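Local coordinates for protein lipolytic enzyme, G-D-S-L family (Bacteroides thetaiotaomicron, PDB 7BR2) that metabolises the drug diltiazem in the gut as a serine esterase of the SGNH (GDSL) family, and may also have lysophospholipase activity, at residues R131-T143 and W175-Q189. Sequence-based numbering, arbitrary orientation.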
loop_
_atom_site.group_PDB
_atom_site.type_symbol
_atom_site.label_atom_id
_atom_site.label_comp_id
_atom_site.label_asym_id
_atom_site.label_seq_id
_atom_site.Cartn_x
_atom_site.Cartn_y
_atom_site.Cartn_z
ATOM N N ARG A 131 -11.806 -13.298 7.577
ATOM C CA ARG A 131 -10.723 -13.931 6.845
ATOM C C ARG A 131 -9.372 -13.466 7.390
ATOM O O ARG A 131 -9.091 -12.259 7.429
ATOM C CB ARG A 131 -10.854 -13.608 5.359
ATOM C CG ARG A 131 -9.778 -14.234 4.487
ATOM C CD ARG A 131 -10.261 -14.436 3.056
ATOM N NE ARG A 131 -10.647 -13.221 2.340
ATOM C CZ ARG A 131 -9.850 -12.554 1.506
ATOM N NH1 ARG A 131 -8.605 -12.970 1.294
ATOM N NH2 ARG A 131 -10.298 -11.470 0.879
ATOM N N ILE A 132 -8.526 -14.419 7.787
ATOM C CA ILE A 132 -7.216 -14.135 8.367
ATOM C C ILE A 132 -6.148 -14.297 7.290
ATOM O O ILE A 132 -6.119 -15.308 6.578
ATOM C CB ILE A 132 -6.929 -15.050 9.573
ATOM C CG1 ILE A 132 -8.053 -14.967 10.608
ATOM C CG2 ILE A 132 -5.627 -14.663 10.246
ATOM C CD1 ILE A 132 -8.201 -13.584 11.225
ATOM N N VAL A 133 -5.273 -13.299 7.156
ATOM C CA VAL A 133 -4.194 -13.327 6.170
ATOM C C VAL A 133 -2.866 -13.057 6.876
ATOM O O VAL A 133 -2.580 -11.912 7.265
ATOM C CB VAL A 133 -4.424 -12.315 5.041
ATOM C CG1 VAL A 133 -3.288 -12.371 4.036
ATOM C CG2 VAL A 133 -5.776 -12.574 4.359
ATOM N N MET A 134 -2.037 -14.094 7.012
ATOM C CA MET A 134 -0.685 -13.889 7.516
ATOM C C MET A 134 0.146 -13.228 6.429
ATOM O O MET A 134 0.178 -13.712 5.295
ATOM C CB MET A 134 -0.064 -15.225 7.927
ATOM C CG MET A 134 -0.745 -15.906 9.101
ATOM S SD MET A 134 -0.506 -15.037 10.651
ATOM C CE MET A 134 -2.197 -14.701 11.146
ATOM N N THR A 135 0.779 -12.098 6.745
ATOM C CA THR A 135 1.595 -11.372 5.771
ATOM C C THR A 135 2.981 -11.203 6.373
ATOM O O THR A 135 3.162 -10.427 7.319
ATOM C CB THR A 135 0.999 -10.013 5.389
ATOM O OG1 THR A 135 1.160 -9.096 6.480
ATOM C CG2 THR A 135 -0.449 -10.139 5.090
ATOM N N GLY A 136 3.961 -11.918 5.817
ATOM C CA GLY A 136 5.312 -11.883 6.340
ATOM C C GLY A 136 5.903 -10.504 6.190
ATOM O O GLY A 136 5.849 -9.934 5.099
ATOM N N THR A 137 6.412 -9.934 7.283
ATOM C CA THR A 137 6.879 -8.552 7.255
ATOM C C THR A 137 7.973 -8.334 6.208
ATOM O O THR A 137 8.728 -9.246 5.848
ATOM C CB THR A 137 7.423 -8.132 8.617
ATOM O OG1 THR A 137 8.012 -6.833 8.505
ATOM C CG2 THR A 137 8.482 -9.108 9.108
ATOM N N SER A 138 8.045 -7.093 5.722
ATOM C CA SER A 138 9.180 -6.636 4.947
ATOM C C SER A 138 10.474 -6.853 5.743
ATOM O O SER A 138 10.454 -6.920 6.971
ATOM C CB SER A 138 8.992 -5.160 4.576
ATOM O OG SER A 138 8.697 -4.371 5.715
ATOM N N PRO A 139 11.618 -6.948 5.068
ATOM C CA PRO A 139 12.829 -7.432 5.737
ATOM C C PRO A 139 13.686 -6.329 6.343
ATOM O O PRO A 139 13.562 -5.147 6.018
ATOM C CB PRO A 139 13.582 -8.119 4.590
ATOM C CG PRO A 139 13.264 -7.236 3.398
ATOM C CD PRO A 139 11.848 -6.724 3.622
ATOM N N TYR A 140 14.569 -6.748 7.249
ATOM C CA TYR A 140 15.700 -5.920 7.654
ATOM C C TYR A 140 16.816 -6.098 6.628
ATOM O O TYR A 140 17.309 -7.215 6.426
ATOM C CB TYR A 140 16.182 -6.301 9.050
ATOM C CG TYR A 140 17.377 -5.499 9.516
ATOM C CD1 TYR A 140 17.227 -4.212 10.016
ATOM C CD2 TYR A 140 18.662 -6.020 9.433
ATOM C CE1 TYR A 140 18.323 -3.471 10.433
ATOM C CE2 TYR A 140 19.770 -5.281 9.852
ATOM C CZ TYR A 140 19.593 -4.010 10.347
ATOM O OH TYR A 140 20.690 -3.279 10.764
ATOM N N ASP A 141 17.202 -5.012 5.959
ATOM C CA ASP A 141 18.152 -5.107 4.850
ATOM C C ASP A 141 19.577 -5.167 5.395
ATOM O O ASP A 141 20.172 -4.141 5.722
ATOM C CB ASP A 141 17.999 -3.924 3.910
ATOM C CG ASP A 141 18.794 -4.098 2.639
ATOM O OD1 ASP A 141 19.571 -5.079 2.539
ATOM O OD2 ASP A 141 18.667 -3.230 1.755
ATOM N N GLU A 142 20.151 -6.368 5.418
ATOM C CA GLU A 142 21.491 -6.595 5.947
ATOM C C GLU A 142 22.605 -6.339 4.938
ATOM O O GLU A 142 23.754 -6.145 5.346
ATOM C CB GLU A 142 21.595 -8.049 6.418
ATOM C CG GLU A 142 20.686 -8.424 7.567
ATOM C CD GLU A 142 20.723 -9.919 7.874
ATOM O OE1 GLU A 142 21.420 -10.668 7.152
ATOM O OE2 GLU A 142 20.149 -10.329 8.901
ATOM N N THR A 143 22.287 -6.280 3.643
ATOM C CA THR A 143 23.299 -6.262 2.596
ATOM C C THR A 143 23.546 -4.880 1.996
ATOM O O THR A 143 24.600 -4.665 1.389
ATOM C CB THR A 143 22.917 -7.267 1.496
ATOM O OG1 THR A 143 21.690 -6.875 0.862
ATOM C CG2 THR A 143 22.719 -8.644 2.101
ATOM N N TRP A 175 -5.784 -20.500 6.905
ATOM C CA TRP A 175 -5.613 -19.089 6.609
ATOM C C TRP A 175 -4.741 -18.922 5.373
ATOM O O TRP A 175 -3.935 -19.789 5.042
ATOM C CB TRP A 175 -4.971 -18.378 7.795
ATOM C CG TRP A 175 -5.753 -18.513 9.038
ATOM C CD1 TRP A 175 -7.088 -18.763 9.132
ATOM C CD2 TRP A 175 -5.274 -18.349 10.377
ATOM N NE1 TRP A 175 -7.468 -18.796 10.447
ATOM C CE2 TRP A 175 -6.376 -18.538 11.235
ATOM C CE3 TRP A 175 -4.024 -18.065 10.933
ATOM C CZ2 TRP A 175 -6.263 -18.457 12.627
ATOM C CZ3 TRP A 175 -3.912 -17.987 12.318
ATOM C CH2 TRP A 175 -5.025 -18.179 13.147
ATOM N N GLU A 176 -4.888 -17.775 4.711
ATOM C CA GLU A 176 -4.042 -17.459 3.572
ATOM C C GLU A 176 -2.705 -16.900 4.050
ATOM O O GLU A 176 -2.567 -16.437 5.182
ATOM C CB GLU A 176 -4.743 -16.471 2.631
ATOM C CG GLU A 176 -6.148 -16.933 2.229
ATOM C CD GLU A 176 -6.972 -15.863 1.523
ATOM O OE1 GLU A 176 -7.470 -16.144 0.413
ATOM O OE2 GLU A 176 -7.144 -14.759 2.085
ATOM N N PHE A 177 -1.702 -16.963 3.173
ATOM C CA PHE A 177 -0.365 -16.510 3.523
ATOM C C PHE A 177 0.258 -15.810 2.325
ATOM O O PHE A 177 0.153 -16.289 1.192
ATOM C CB PHE A 177 0.537 -17.681 3.963
ATOM C CG PHE A 177 1.977 -17.284 4.201
ATOM C CD1 PHE A 177 2.907 -17.259 3.157
ATOM C CD2 PHE A 177 2.406 -16.920 5.476
ATOM C CE1 PHE A 177 4.228 -16.872 3.378
ATOM C CE2 PHE A 177 3.732 -16.538 5.710
ATOM C CZ PHE A 177 4.643 -16.517 4.656
ATOM N N THR A 178 0.938 -14.696 2.594
ATOM C CA THR A 178 1.794 -14.042 1.618
ATOM C C THR A 178 2.994 -13.469 2.359
ATOM O O THR A 178 2.942 -13.230 3.566
ATOM C CB THR A 178 1.054 -12.949 0.852
ATOM O OG1 THR A 178 1.910 -12.432 -0.169
ATOM C CG2 THR A 178 0.655 -11.819 1.788
ATOM N N ASP A 179 4.090 -13.261 1.635
ATOM C CA ASP A 179 5.349 -12.873 2.257
ATOM C C ASP A 179 5.948 -11.687 1.523
ATOM O O ASP A 179 6.024 -11.692 0.289
ATOM C CB ASP A 179 6.335 -14.042 2.275
ATOM C CG ASP A 179 7.649 -13.688 2.952
ATOM O OD1 ASP A 179 7.647 -12.828 3.870
ATOM O OD2 ASP A 179 8.687 -14.268 2.561
ATOM N N TRP A 180 6.327 -10.652 2.276
ATOM C CA TRP A 180 7.102 -9.557 1.705
ATOM C C TRP A 180 8.603 -9.776 1.823
ATOM O O TRP A 180 9.366 -9.145 1.094
ATOM C CB TRP A 180 6.758 -8.221 2.388
ATOM C CG TRP A 180 5.439 -7.559 2.023
ATOM C CD1 TRP A 180 4.972 -7.268 0.765
ATOM C CD2 TRP A 180 4.458 -7.057 2.938
ATOM N NE1 TRP A 180 3.749 -6.642 0.850
ATOM C CE2 TRP A 180 3.413 -6.500 2.172
ATOM C CE3 TRP A 180 4.356 -7.037 4.337
ATOM C CZ2 TRP A 180 2.283 -5.922 2.755
ATOM C CZ3 TRP A 180 3.224 -6.468 4.915
ATOM C CH2 TRP A 180 2.206 -5.921 4.123
ATOM N N ASN A 181 9.034 -10.634 2.742
ATOM C CA ASN A 181 10.442 -10.686 3.122
ATOM C C ASN A 181 11.304 -11.218 1.977
ATOM O O ASN A 181 12.240 -10.549 1.524
ATOM C CB ASN A 181 10.592 -11.546 4.379
ATOM C CG ASN A 181 11.864 -11.249 5.135
ATOM O OD1 ASN A 181 12.961 -11.525 4.656
ATOM N ND2 ASN A 181 11.724 -10.668 6.325
ATOM N N ALA A 182 10.981 -12.417 1.481
ATOM C CA ALA A 182 11.765 -13.005 0.395
ATOM C C ALA A 182 11.771 -12.144 -0.859
ATOM O O ALA A 182 12.868 -11.816 -1.344
ATOM C CB ALA A 182 11.260 -14.421 0.091
ATOM N N PRO A 183 10.633 -11.733 -1.426
ATOM C CA PRO A 183 10.711 -10.934 -2.661
ATOM C C PRO A 183 11.433 -9.614 -2.473
ATOM O O PRO A 183 12.141 -9.155 -3.382
ATOM C CB PRO A 183 9.240 -10.719 -3.050
ATOM C CG PRO A 183 8.449 -11.653 -2.200
ATOM C CD PRO A 183 9.239 -11.941 -0.988
ATOM N N MET A 184 11.304 -8.997 -1.309
ATOM C CA MET A 184 11.958 -7.714 -1.114
ATOM C C MET A 184 13.456 -7.891 -0.917
ATOM O O MET A 184 14.242 -7.053 -1.360
ATOM C CB MET A 184 11.323 -6.975 0.059
ATOM C CG MET A 184 9.973 -6.362 -0.284
ATOM S SD MET A 184 9.221 -5.542 1.134
ATOM C CE MET A 184 10.094 -3.968 1.067
ATOM N N VAL A 185 13.872 -8.965 -0.241
ATOM C CA VAL A 185 15.298 -9.282 -0.180
ATOM C C VAL A 185 15.842 -9.488 -1.585
ATOM O O VAL A 185 16.913 -8.977 -1.932
ATOM C CB VAL A 185 15.536 -10.522 0.702
ATOM C CG1 VAL A 185 16.979 -10.975 0.581
ATOM C CG2 VAL A 185 15.227 -10.212 2.146
ATOM N N ALA A 186 15.086 -10.199 -2.427
ATOM C CA ALA A 186 15.531 -10.460 -3.793
ATOM C C ALA A 186 15.700 -9.162 -4.572
ATOM O O ALA A 186 16.717 -8.955 -5.256
ATOM C CB ALA A 186 14.542 -11.392 -4.495
ATOM N N ILE A 187 14.711 -8.267 -4.475
ATOM C CA ILE A 187 14.821 -6.979 -5.156
ATOM C C ILE A 187 16.001 -6.191 -4.605
ATOM O O ILE A 187 16.696 -5.479 -5.345
ATOM C CB ILE A 187 13.510 -6.182 -5.022
ATOM C CG1 ILE A 187 12.374 -6.889 -5.748
ATOM C CG2 ILE A 187 13.692 -4.759 -5.555
ATOM C CD1 ILE A 187 11.007 -6.581 -5.159
ATOM N N ASN A 188 16.212 -6.264 -3.291
ATOM C CA ASN A 188 17.353 -5.592 -2.685
ATOM C C ASN A 188 18.657 -6.086 -3.298
ATOM O O ASN A 188 19.526 -5.285 -3.649
ATOM C CB ASN A 188 17.340 -5.784 -1.166
ATOM C CG ASN A 188 16.419 -4.792 -0.458
ATOM O OD1 ASN A 188 16.038 -3.765 -1.018
ATOM N ND2 ASN A 188 16.059 -5.102 0.780
ATOM N N GLN A 189 18.806 -7.409 -3.442
ATOM C CA GLN A 189 20.015 -7.963 -4.054
ATOM C C GLN A 189 20.183 -7.416 -5.464
ATOM O O GLN A 189 21.257 -6.910 -5.852
ATOM C CB GLN A 189 19.918 -9.491 -4.138
ATOM C CG GLN A 189 19.582 -10.283 -2.873
ATOM C CD GLN A 189 20.632 -10.221 -1.768
ATOM O OE1 GLN A 189 21.138 -9.151 -1.409
ATOM N NE2 GLN A 189 20.954 -11.390 -1.209
#
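The last two parallel strands of the SGNH hydrolase sheet, 131-136 and 176-179, meet here as the ends of a beta-alpha-beta unit connected through helix 155-173. The strands run 14° apart, and the backbone of 176-179 both gives to and takes from its neighbour: M134 N reaches E176 O, T178 N reaches M134 O at 3.0 Å, and G136 N meets T178 O at 2.8 Å. W180 N extends the ladder to G136 O beyond the strand.

At the N-terminal end of the two strands, W175 lays its indole against I132. CB of I132 sits 3.6 Å from the centroid of the five-membered ring, only 6° off its normal, a CH-pi contact, while CG2 lies over the same face nearer the rim. M134, bent at both chi2 and chi3, brings CE within 3.8 Å of W175 CE3, in the layer shared with helix 102-125. With the indole of W175 cut back to an alanine here, I132 would probably lose its CH-pi partner, and a gap would be likely to open beside the M134 methyl. On the face of V133 and T135, R131 NH1 and E176 OE2 form a salt bridge, modelled at a doubtfully short distance; K14 backbone groups bind both side chains.

At the opposite end, D179 caps helix 181-194: OD1 accepts from N181 N and OD2 from A182 N, both from above the carboxylate plane. G136, without a CB, lets D179 OD1 come within 3.5 Å of its CA. The loop then follows the helix, P139 resting CD on M184 CB (3.6 Å) and CB on V185 CG2, while S138 CB touches M184 SD at 3.5 Å. Parallel strands joined by a helical crossover are characteristic of the three-layered alpha/beta/alpha SGNH hydrolase fold.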